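Local atomic coordinates of neural-cadherin (Drosophila melanogaster, PDB entry 3UBF), a protein that mediates calcium-dependent, homophilic adhesion between cells and may thereby help to sort different cell types. Residues R149-D157 / R166-Y177; R210-A221 / I233-F241. All blocks are in the same frame, centred on the assembly; numbering follows the deposited sequence.

Contact 1: R149-D157 / R166-Y177; sequences RTGGRFEVD and RGTDLFQLDMEY. With ZN (zinc ion), chain D; ZN (zinc ion), chain K.
The carbonyl oxygen of Arg-166 is gripped twice by the guanidinium of Arg-153. NE binds Arg-166 O at 3.0 Å and NH2 binds the same oxygen at 3.1 Å, side-on and in the guanidinium plane. NH2 also donates to Asp-169 O at 2.8 Å, and NH1 adds a weak bond to Leu-170 O. The chain of Arg-153 is bent at chi2 (-51°) and chi3 (-47°), which curls the group into the 166-171 loop, its edge to the carbonyls. There it lies flat on the ring of Phe-171, centres 4.1 Å apart, in an off-centre cation-pi stack. With an alanine here, the carbonyls of Arg-166 and Asp-169 are likely to lose their donors, and the face of Phe-171 its cation. Phe-171 also meets Phe-154, CE2 to CZ at 3.5 Å. Phe-154 meets the face of Tyr-177 in an offset edge-to-face pair, planes at 61°, completing an aromatic cluster inside this cadherin repeat. Tyr-177 OH accepts from Gln-172 N at 2.8 Å. Arg-166 reaches back across the contact: NH1 binds Gly-152 O at 3.0 Å, on a lone pair. Glu-155 OE2 lies over its guanidinium face, a long salt bridge by charge alone. Asp-169 OD2 and a water bind a zinc ion. One arginine thus serves carbonyls with its edge and a ring with its face, joining the turn between strands 141-149 and 154-156 to the 166-175 loop.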
loop_
_atom_site.group_PDB
_atom_site.type_symbol
_atom_site.label_atom_id
_atom_site.label_comp_id
_atom_site.label_asym_id
_atom_site.label_seq_id
_atom_site.Cartn_x
_atom_site.Cartn_y
_atom_site.Cartn_z
ATOM N N ARG A 149 -0.335 -22.918 7.731
ATOM C CA ARG A 149 -0.755 -24.201 7.191
ATOM C C ARG A 149 0.457 -24.983 6.687
ATOM O O ARG A 149 0.331 -25.807 5.769
ATOM C CB ARG A 149 -1.768 -24.013 6.070
ATOM C CG ARG A 149 -3.181 -23.713 6.541
ATOM C CD ARG A 149 -4.143 -23.567 5.345
ATOM N NE ARG A 149 -4.190 -24.785 4.527
ATOM C CZ ARG A 149 -5.243 -25.589 4.390
ATOM N NH1 ARG A 149 -6.388 -25.320 4.994
ATOM N NH2 ARG A 149 -5.149 -26.669 3.624
ATOM N N THR A 150 1.625 -24.733 7.278
ATOM C CA THR A 150 2.846 -25.410 6.843
ATOM C C THR A 150 3.275 -26.568 7.757
ATOM O O THR A 150 4.160 -27.344 7.398
ATOM C CB THR A 150 4.012 -24.416 6.684
ATOM O OG1 THR A 150 4.500 -24.029 7.979
ATOM C CG2 THR A 150 3.552 -23.174 5.910
ATOM N N GLY A 151 2.633 -26.692 8.922
ATOM C CA GLY A 151 3.051 -27.653 9.936
ATOM C C GLY A 151 4.287 -27.142 10.661
ATOM O O GLY A 151 5.149 -27.913 11.066
ATOM N N GLY A 152 4.381 -25.823 10.794
ATOM C CA GLY A 152 5.452 -25.197 11.551
ATOM C C GLY A 152 6.792 -25.170 10.859
ATOM O O GLY A 152 7.820 -25.260 11.521
ATOM N N ARG A 153 6.793 -25.040 9.537
ATOM C CA ARG A 153 8.035 -25.062 8.775
ATOM C C ARG A 153 8.543 -23.663 8.427
ATOM O O ARG A 153 9.607 -23.504 7.831
ATOM C CB ARG A 153 7.891 -25.911 7.509
ATOM C CG ARG A 153 7.554 -27.397 7.731
ATOM C CD ARG A 153 8.485 -28.114 8.730
ATOM N NE ARG A 153 9.897 -27.830 8.479
ATOM C CZ ARG A 153 10.647 -28.456 7.578
ATOM N NH1 ARG A 153 10.132 -29.427 6.826
ATOM N NH2 ARG A 153 11.916 -28.102 7.427
ATOM N N PHE A 154 7.791 -22.644 8.808
ATOM C CA PHE A 154 8.191 -21.287 8.503
ATOM C C PHE A 154 7.806 -20.383 9.639
ATOM O O PHE A 154 6.810 -20.627 10.342
ATOM C CB PHE A 154 7.543 -20.790 7.201
ATOM C CG PHE A 154 7.953 -21.567 5.992
ATOM C CD1 PHE A 154 7.226 -22.688 5.590
ATOM C CD2 PHE A 154 9.071 -21.200 5.267
ATOM C CE1 PHE A 154 7.611 -23.436 4.485
ATOM C CE2 PHE A 154 9.460 -21.936 4.147
ATOM C CZ PHE A 154 8.725 -23.059 3.751
ATOM N N GLU A 155 8.615 -19.346 9.820
ATOM C CA GLU A 155 8.277 -18.243 10.721
ATOM C C GLU A 155 8.710 -16.944 10.076
ATOM O O GLU A 155 9.520 -16.941 9.154
ATOM C CB GLU A 155 8.892 -18.440 12.113
ATOM C CG GLU A 155 8.055 -19.345 13.022
ATOM C CD GLU A 155 8.780 -19.787 14.274
ATOM O OE1 GLU A 155 10.005 -19.575 14.380
ATOM O OE2 GLU A 155 8.133 -20.381 15.158
ATOM N N VAL A 156 8.129 -15.847 10.535
ATOM C CA VAL A 156 8.373 -14.537 9.933
ATOM C C VAL A 156 9.021 -13.639 10.961
ATOM O O VAL A 156 8.651 -13.648 12.127
ATOM C CB VAL A 156 7.062 -13.866 9.410
ATOM C CG1 VAL A 156 6.052 -13.718 10.539
ATOM C CG2 VAL A 156 7.359 -12.504 8.802
ATOM N N ASP A 157 10.013 -12.887 10.515
ATOM C CA ASP A 157 10.640 -11.884 11.330
ATOM C C ASP A 157 9.676 -10.692 11.396
ATOM O O ASP A 157 9.311 -10.130 10.372
ATOM C CB ASP A 157 11.961 -11.503 10.678
ATOM C CG ASP A 157 12.776 -10.583 11.511
ATOM O OD1 ASP A 157 12.228 -9.607 12.054
ATOM O OD2 ASP A 157 13.992 -10.819 11.618
ATOM N N ARG A 166 12.089 -23.185 9.210
ATOM C CA ARG A 166 12.591 -23.754 10.456
ATOM C C ARG A 166 12.579 -25.280 10.388
ATOM O O ARG A 166 11.887 -25.867 9.536
ATOM C CB ARG A 166 11.869 -23.193 11.695
ATOM C CG ARG A 166 10.446 -23.622 11.861
ATOM C CD ARG A 166 9.727 -22.856 12.969
ATOM N NE ARG A 166 10.088 -23.302 14.319
ATOM C CZ ARG A 166 9.482 -24.300 14.964
ATOM N NH1 ARG A 166 8.495 -24.976 14.384
ATOM N NH2 ARG A 166 9.855 -24.621 16.192
ATOM N N GLY A 167 13.359 -25.902 11.269
ATOM C CA GLY A 167 13.492 -27.357 11.306
ATOM C C GLY A 167 14.460 -27.865 10.250
ATOM O O GLY A 167 14.831 -27.120 9.338
ATOM N N THR A 168 14.865 -29.132 10.371
ATOM C CA THR A 168 15.851 -29.714 9.464
ATOM C C THR A 168 15.255 -30.662 8.431
ATOM O O THR A 168 15.957 -31.107 7.522
ATOM C CB THR A 168 16.951 -30.485 10.223
ATOM O OG1 THR A 168 16.346 -31.553 10.951
ATOM C CG2 THR A 168 17.725 -29.569 11.182
ATOM N N ASP A 169 13.979 -30.997 8.578
ATOM C CA ASP A 169 13.314 -31.851 7.596
ATOM C C ASP A 169 13.351 -31.223 6.209
ATOM O O ASP A 169 13.411 -30.006 6.057
ATOM C CB ASP A 169 11.857 -32.152 7.981
ATOM C CG ASP A 169 11.735 -33.190 9.088
ATOM O OD1 ASP A 169 12.766 -33.778 9.498
ATOM O OD2 ASP A 169 10.589 -33.419 9.553
ATOM N N LEU A 170 13.326 -32.085 5.207
ATOM C CA LEU A 170 13.248 -31.686 3.823
ATOM C C LEU A 170 11.869 -31.129 3.487
ATOM O O LEU A 170 10.896 -31.373 4.198
ATOM C CB LEU A 170 13.540 -32.910 2.944
ATOM C CG LEU A 170 14.872 -33.626 3.189
ATOM C CD1 LEU A 170 14.917 -34.948 2.419
ATOM C CD2 LEU A 170 16.029 -32.722 2.803
ATOM N N PHE A 171 11.792 -30.373 2.402
ATOM C CA PHE A 171 10.509 -29.994 1.835
ATOM C C PHE A 171 10.261 -30.885 0.615
ATOM O O PHE A 171 11.223 -31.436 0.044
ATOM C CB PHE A 171 10.485 -28.504 1.494
ATOM C CG PHE A 171 10.745 -27.615 2.685
ATOM C CD1 PHE A 171 12.058 -27.318 3.083
ATOM C CD2 PHE A 171 9.691 -27.096 3.428
ATOM C CE1 PHE A 171 12.311 -26.526 4.208
ATOM C CE2 PHE A 171 9.939 -26.296 4.550
ATOM C CZ PHE A 171 11.254 -26.013 4.937
ATOM N N GLN A 172 8.977 -31.059 0.271
ATOM C CA GLN A 172 8.524 -31.938 -0.817
ATOM C C GLN A 172 8.358 -31.171 -2.121
ATOM O O GLN A 172 7.833 -30.062 -2.138
ATOM C CB GLN A 172 7.191 -32.599 -0.458
ATOM C CG GLN A 172 7.232 -34.092 -0.158
ATOM C CD GLN A 172 8.069 -34.451 1.080
ATOM O OE1 GLN A 172 8.825 -35.430 1.074
ATOM N NE2 GLN A 172 7.930 -33.660 2.145
ATOM N N LEU A 173 8.798 -31.780 -3.214
ATOM C CA LEU A 173 8.640 -31.194 -4.530
ATOM C C LEU A 173 7.156 -30.967 -4.825
ATOM O O LEU A 173 6.315 -31.807 -4.489
ATOM C CB LEU A 173 9.274 -32.098 -5.587
ATOM C CG LEU A 173 9.292 -31.664 -7.060
ATOM C CD1 LEU A 173 9.836 -30.233 -7.245
ATOM C CD2 LEU A 173 10.076 -32.684 -7.905
ATOM N N ASP A 174 6.844 -29.813 -5.425
ATOM C CA ASP A 174 5.483 -29.465 -5.825
ATOM C C ASP A 174 4.529 -29.300 -4.640
ATOM O O ASP A 174 3.364 -29.010 -4.847
ATOM C CB ASP A 174 4.887 -30.498 -6.820
ATOM C CG ASP A 174 5.738 -30.689 -8.091
ATOM O OD1 ASP A 174 6.169 -29.671 -8.691
ATOM O OD2 ASP A 174 5.961 -31.862 -8.501
ATOM N N MET A 175 4.997 -29.504 -3.411
ATOM C CA MET A 175 4.121 -29.347 -2.258
ATOM C C MET A 175 3.939 -27.879 -1.904
ATOM O O MET A 175 4.905 -27.107 -1.885
ATOM C CB MET A 175 4.630 -30.116 -1.045
ATOM C CG MET A 175 3.614 -30.155 0.109
ATOM S SD MET A 175 3.986 -31.390 1.388
ATOM C CE MET A 175 3.094 -30.636 2.758
ATOM N N GLU A 176 2.693 -27.495 -1.635
ATOM C CA GLU A 176 2.387 -26.116 -1.284
ATOM C C GLU A 176 2.353 -25.903 0.230
ATOM O O GLU A 176 1.637 -26.603 0.960
ATOM C CB GLU A 176 1.076 -25.637 -1.927
ATOM C CG GLU A 176 0.986 -24.111 -1.931
ATOM C CD GLU A 176 -0.294 -23.530 -2.508
ATOM O OE1 GLU A 176 -1.379 -24.159 -2.399
ATOM O OE2 GLU A 176 -0.204 -22.404 -3.044
ATOM N N TYR A 177 3.134 -24.929 0.682
ATOM C CA TYR A 177 3.156 -24.526 2.085
ATOM C C TYR A 177 2.532 -23.134 2.187
ATOM O O TYR A 177 3.032 -22.184 1.570
ATOM C CB TYR A 177 4.588 -24.541 2.633
ATOM C CG TYR A 177 5.280 -25.869 2.424
ATOM C CD1 TYR A 177 5.972 -26.138 1.236
ATOM C CD2 TYR A 177 5.258 -26.859 3.415
ATOM C CE1 TYR A 177 6.628 -27.347 1.038
ATOM C CE2 TYR A 177 5.909 -28.083 3.226
ATOM C CZ TYR A 177 6.589 -28.318 2.033
ATOM O OH TYR A 177 7.209 -29.523 1.811
HETATM ZN ZN ZN D . 15.337 -9.733 12.234
HETATM ZN ZN ZN K . 9.980 -34.681 10.992
HETATM O O HOH W 1 8.270 -34.269 11.978
#

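Contact 2: R210-A221 / I233-F241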
loop_
_atom_site.group_PDB
_atom_site.type_symbol
_atom_site.label_atom_id
_atom_site.label_comp_id
_atom_site.label_asym_id
_atom_site.label_seq_id
_atom_site.Cartn_x
_atom_site.Cartn_y
_atom_site.Cartn_z
ATOM N N ARG A 210 8.120 -23.952 -9.145
ATOM C CA ARG A 210 6.724 -23.681 -9.490
ATOM C C ARG A 210 6.749 -22.861 -10.771
ATOM O O ARG A 210 7.802 -22.376 -11.174
ATOM C CB ARG A 210 6.019 -22.913 -8.368
ATOM C CG ARG A 210 6.456 -21.444 -8.268
ATOM C CD ARG A 210 5.897 -20.716 -7.041
ATOM N NE ARG A 210 4.442 -20.770 -7.009
ATOM C CZ ARG A 210 3.704 -20.715 -5.905
ATOM N NH1 ARG A 210 2.368 -20.780 -5.997
ATOM N NH2 ARG A 210 4.298 -20.594 -4.716
ATOM N N ALA A 211 5.587 -22.682 -11.390
ATOM C CA ALA A 211 5.498 -22.036 -12.690
ATOM C C ALA A 211 5.607 -20.526 -12.575
ATOM O O ALA A 211 5.362 -19.971 -11.505
ATOM C CB ALA A 211 4.203 -22.434 -13.375
ATOM N N PRO A 212 5.962 -19.850 -13.681
ATOM C CA PRO A 212 6.103 -18.402 -13.674
ATOM C C PRO A 212 4.805 -17.757 -13.249
ATOM O O PRO A 212 3.728 -18.333 -13.475
ATOM C CB PRO A 212 6.353 -18.058 -15.149
ATOM C CG PRO A 212 6.771 -19.304 -15.786
ATOM C CD PRO A 212 6.077 -20.391 -15.045
ATOM N N GLN A 213 4.914 -16.587 -12.623
ATOM C CA GLN A 213 3.756 -15.794 -12.262
ATOM C C GLN A 213 3.854 -14.446 -12.953
ATOM O O GLN A 213 4.888 -13.760 -12.895
ATOM C CB GLN A 213 3.671 -15.603 -10.755
ATOM C CG GLN A 213 2.438 -14.850 -10.281
ATOM C CD GLN A 213 2.430 -14.667 -8.778
ATOM O OE1 GLN A 213 3.472 -14.754 -8.127
ATOM N NE2 GLN A 213 1.260 -14.419 -8.217
ATOM N N PHE A 214 2.763 -14.077 -13.613
ATOM C CA PHE A 214 2.676 -12.799 -14.276
ATOM C C PHE A 214 2.549 -11.702 -13.237
ATOM O O PHE A 214 2.009 -11.930 -12.155
ATOM C CB PHE A 214 1.499 -12.788 -15.250
ATOM C CG PHE A 214 1.777 -13.506 -16.539
ATOM C CD1 PHE A 214 1.268 -14.780 -16.761
ATOM C CD2 PHE A 214 2.547 -12.907 -17.535
ATOM C CE1 PHE A 214 1.521 -15.462 -17.967
ATOM C CE2 PHE A 214 2.816 -13.584 -18.751
ATOM C CZ PHE A 214 2.297 -14.858 -18.968
ATOM N N TYR A 215 3.064 -10.518 -13.561
ATOM C CA TYR A 215 3.013 -9.365 -12.648
ATOM C C TYR A 215 1.625 -8.747 -12.524
ATOM O O TYR A 215 1.374 -7.952 -11.625
ATOM C CB TYR A 215 4.093 -8.333 -12.996
ATOM C CG TYR A 215 5.389 -8.649 -12.294
ATOM C CD1 TYR A 215 6.378 -9.410 -12.921
ATOM C CD2 TYR A 215 5.610 -8.232 -10.978
ATOM C CE1 TYR A 215 7.553 -9.725 -12.270
ATOM C CE2 TYR A 215 6.780 -8.540 -10.321
ATOM C CZ TYR A 215 7.750 -9.294 -10.970
ATOM O OH TYR A 215 8.928 -9.615 -10.316
ATOM N N MET A 216 0.720 -9.132 -13.421
ATOM C CA MET A 216 -0.706 -8.818 -13.277
ATOM C C MET A 216 -1.533 -10.092 -13.532
ATOM O O MET A 216 -1.172 -10.895 -14.406
ATOM C CB MET A 216 -1.135 -7.748 -14.278
ATOM C CG MET A 216 -0.161 -6.613 -14.450
ATOM S SD MET A 216 -0.822 -5.076 -13.898
ATOM C CE MET A 216 -2.359 -5.026 -14.826
ATOM N N PRO A 217 -2.653 -10.273 -12.798
ATOM C CA PRO A 217 -3.484 -11.448 -13.015
ATOM C C PRO A 217 -4.230 -11.404 -14.352
ATOM O O PRO A 217 -4.647 -12.450 -14.861
ATOM C CB PRO A 217 -4.455 -11.399 -11.843
ATOM C CG PRO A 217 -4.581 -9.956 -11.549
ATOM C CD PRO A 217 -3.219 -9.394 -11.760
ATOM N N SER A 218 -4.414 -10.205 -14.902
ATOM C CA SER A 218 -4.867 -10.031 -16.282
ATOM C C SER A 218 -4.376 -8.705 -16.837
ATOM O O SER A 218 -4.043 -7.792 -16.094
ATOM C CB SER A 218 -6.393 -10.155 -16.419
ATOM O OG SER A 218 -7.080 -9.085 -15.788
ATOM N N TYR A 219 -4.328 -8.607 -18.153
ATOM C CA TYR A 219 -3.840 -7.408 -18.802
ATOM C C TYR A 219 -4.880 -6.852 -19.744
ATOM O O TYR A 219 -5.598 -7.591 -20.409
ATOM C CB TYR A 219 -2.551 -7.700 -19.562
ATOM C CG TYR A 219 -1.389 -8.040 -18.677
ATOM C CD1 TYR A 219 -1.197 -9.339 -18.223
ATOM C CD2 TYR A 219 -0.468 -7.069 -18.303
ATOM C CE1 TYR A 219 -0.123 -9.662 -17.419
ATOM C CE2 TYR A 219 0.609 -7.384 -17.502
ATOM C CZ TYR A 219 0.767 -8.685 -17.060
ATOM O OH TYR A 219 1.823 -9.010 -16.256
ATOM N N GLU A 220 -4.912 -5.532 -19.810
ATOM C CA GLU A 220 -5.922 -4.782 -20.511
ATOM C C GLU A 220 -5.186 -3.616 -21.165
ATOM O O GLU A 220 -4.438 -2.899 -20.495
ATOM C CB GLU A 220 -6.949 -4.276 -19.485
ATOM C CG GLU A 220 -8.403 -4.613 -19.822
ATOM C CD GLU A 220 -9.223 -5.130 -18.611
ATOM O OE1 GLU A 220 -9.493 -4.336 -17.673
ATOM O OE2 GLU A 220 -9.611 -6.335 -18.612
ATOM N N ALA A 221 -5.349 -3.445 -22.473
ATOM C CA ALA A 221 -4.841 -2.237 -23.138
ATOM C C ALA A 221 -5.948 -1.597 -23.948
ATOM O O ALA A 221 -6.829 -2.284 -24.448
ATOM C CB ALA A 221 -3.640 -2.541 -24.018
ATOM N N ILE A 233 2.419 -1.537 -27.374
ATOM C CA ILE A 233 1.052 -1.420 -26.924
ATOM C C ILE A 233 0.976 -1.690 -25.421
ATOM O O ILE A 233 0.330 -0.950 -24.669
ATOM C CB ILE A 233 0.156 -2.401 -27.715
ATOM C CG1 ILE A 233 -0.121 -1.827 -29.095
ATOM C CG2 ILE A 233 -1.166 -2.713 -26.995
ATOM C CD1 ILE A 233 -0.690 -2.830 -30.033
ATOM N N ILE A 234 1.642 -2.755 -24.990
ATOM C CA ILE A 234 1.652 -3.136 -23.588
ATOM C C ILE A 234 2.864 -4.017 -23.327
ATOM O O ILE A 234 3.305 -4.752 -24.221
ATOM C CB ILE A 234 0.303 -3.821 -23.168
ATOM C CG1 ILE A 234 0.266 -4.110 -21.659
ATOM C CG2 ILE A 234 0.020 -5.053 -24.017
ATOM C CD1 ILE A 234 -1.131 -4.250 -21.095
ATOM N N SER A 235 3.421 -3.905 -22.122
ATOM C CA SER A 235 4.507 -4.778 -21.692
ATOM C C SER A 235 3.972 -5.806 -20.729
ATOM O O SER A 235 3.317 -5.473 -19.746
ATOM C CB SER A 235 5.628 -3.995 -21.006
ATOM O OG SER A 235 6.624 -3.622 -21.937
ATOM N N ILE A 236 4.263 -7.063 -21.011
ATOM C CA ILE A 236 3.867 -8.136 -20.130
ATOM C C ILE A 236 5.110 -8.757 -19.513
ATOM O O ILE A 236 6.116 -8.979 -20.193
ATOM C CB ILE A 236 2.990 -9.146 -20.871
ATOM C CG1 ILE A 236 1.609 -8.536 -21.074
ATOM C CG2 ILE A 236 2.850 -10.424 -20.087
ATOM C CD1 ILE A 236 1.055 -8.791 -22.418
ATOM N N LYS A 237 5.059 -8.994 -18.210
ATOM C CA LYS A 237 6.194 -9.596 -17.546
ATOM C C LYS A 237 5.744 -10.679 -16.588
ATOM O O LYS A 237 4.738 -10.529 -15.887
ATOM C CB LYS A 237 7.035 -8.543 -16.822
ATOM C CG LYS A 237 8.484 -8.951 -16.683
ATOM C CD LYS A 237 9.318 -7.891 -15.988
ATOM C CE LYS A 237 9.609 -8.280 -14.542
ATOM N NZ LYS A 237 10.826 -7.595 -14.008
ATOM N N ALA A 238 6.491 -11.777 -16.585
ATOM C CA ALA A 238 6.264 -12.856 -15.648
ATOM C C ALA A 238 7.527 -13.074 -14.842
ATOM O O ALA A 238 8.640 -12.866 -15.327
ATOM C CB ALA A 238 5.842 -14.116 -16.358
ATOM N N LYS A 239 7.340 -13.459 -13.591
ATOM C CA LYS A 239 8.441 -13.677 -12.698
ATOM C C LYS A 239 8.767 -15.150 -12.784
ATOM O O LYS A 239 7.872 -15.995 -12.706
ATOM C CB LYS A 239 8.032 -13.300 -11.280
ATOM C CG LYS A 239 9.073 -13.605 -10.247
ATOM C CD LYS A 239 8.593 -13.254 -8.877
ATOM C CE LYS A 239 9.669 -13.557 -7.891
ATOM N NZ LYS A 239 9.483 -12.755 -6.663
ATOM N N SER A 240 10.045 -15.457 -12.969
ATOM C CA SER A 240 10.493 -16.828 -12.922
ATOM C C SER A 240 11.045 -17.090 -11.534
ATOM O O SER A 240 12.018 -16.449 -11.112
ATOM C CB SER A 240 11.560 -17.086 -13.990
ATOM O OG SER A 240 12.214 -18.316 -13.753
ATOM N N PHE A 241 10.437 -18.033 -10.828
ATOM C CA PHE A 241 10.884 -18.360 -9.475
ATOM C C PHE A 241 12.202 -19.121 -9.426
ATOM O O PHE A 241 12.861 -19.168 -8.384
ATOM C CB PHE A 241 9.779 -19.074 -8.710
ATOM C CG PHE A 241 8.568 -18.240 -8.568
ATOM C CD1 PHE A 241 7.543 -18.321 -9.508
ATOM C CD2 PHE A 241 8.480 -17.301 -7.545
ATOM C CE1 PHE A 241 6.438 -17.520 -9.404
ATOM C CE2 PHE A 241 7.365 -16.489 -7.431
ATOM C CZ PHE A 241 6.350 -16.590 -8.359
HETATM O O HOH W 2 8.958 -19.870 -12.224
HETATM O O HOH W 3 3.533 -6.926 -16.310
#
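A trans first torsion (chi1 -177°) and a straight chain carry Gln-213 OE1 to the edge of the Phe-241 ring, 3.4 Å from CZ. Phe-241 turns its own CG beside its backbone N (chi1 -61°), and Arg-210 CD sits over one ring face, 3.9 Å from the centroid. The contact is the edge of a cadherin beta-sandwich repeat. The first strand is split: 213-214 pairs with strand 232-239, and 219-224 crosses to the opposite sheet beside strand 300-310. Gln-213 and Lys-239 form an antiparallel hydrogen-bonded pair, with Lys-239 N to Gln-213 O at 2.6 Å. Tyr-215 N to Lys-237 O continues the pairing before the chain departs. Phe-214 faces the interior, with Ala-238 CB over one ring face and Ile-236 CG2 at 3.4 Å from CE2. Tyr-215 runs alongside Lys-237, pointing the same way, CE1 to CE at 3.4 Å, and also touches Lys-239 CB. Beyond the crossing, Tyr-219 packs between the sheets. Ile-236 CG1 lies over the centre of its ring and Met-216 CB over the opposite face. Ile-233 and Ile-234 form a classic beta bulge opposite Val-269. Toward the preceding repeat, Arg-210 NH2 binds Ala-115 O and Gln-213 NE2 binds Pro-112 O, so the two residues framing Phe-241 also reach the neighbouring repeat. Water 3 lies in plane at the edge of the Tyr-219 ring, 2.7 Å from OH, and accepts from Lys-237 N.

In the fold
Contact 1 belongs to the middle cadherin repeat of this three-repeat fragment, and contact 2 to the repeat after it. They follow in series along the chain, with centres about 27 Å apart. They meet near the junction, where Glu-176 OE2 lies 4.2 Å from Arg-210 NH1, a packing approach. Ser-204 connects them more directly: its OG bonds Glu-176 OE2 and Arg-210 NH1. Contact 1 lies within its repeat, whereas Arg-210 and Gln-213 of contact 2 also bond back to the repeat that holds contact 1. Asp-157 and Asp-169 of contact 1 each bind a zinc ion. In contact 2 the side chain of Lys-237 is about 7 Å from a bound zinc ion.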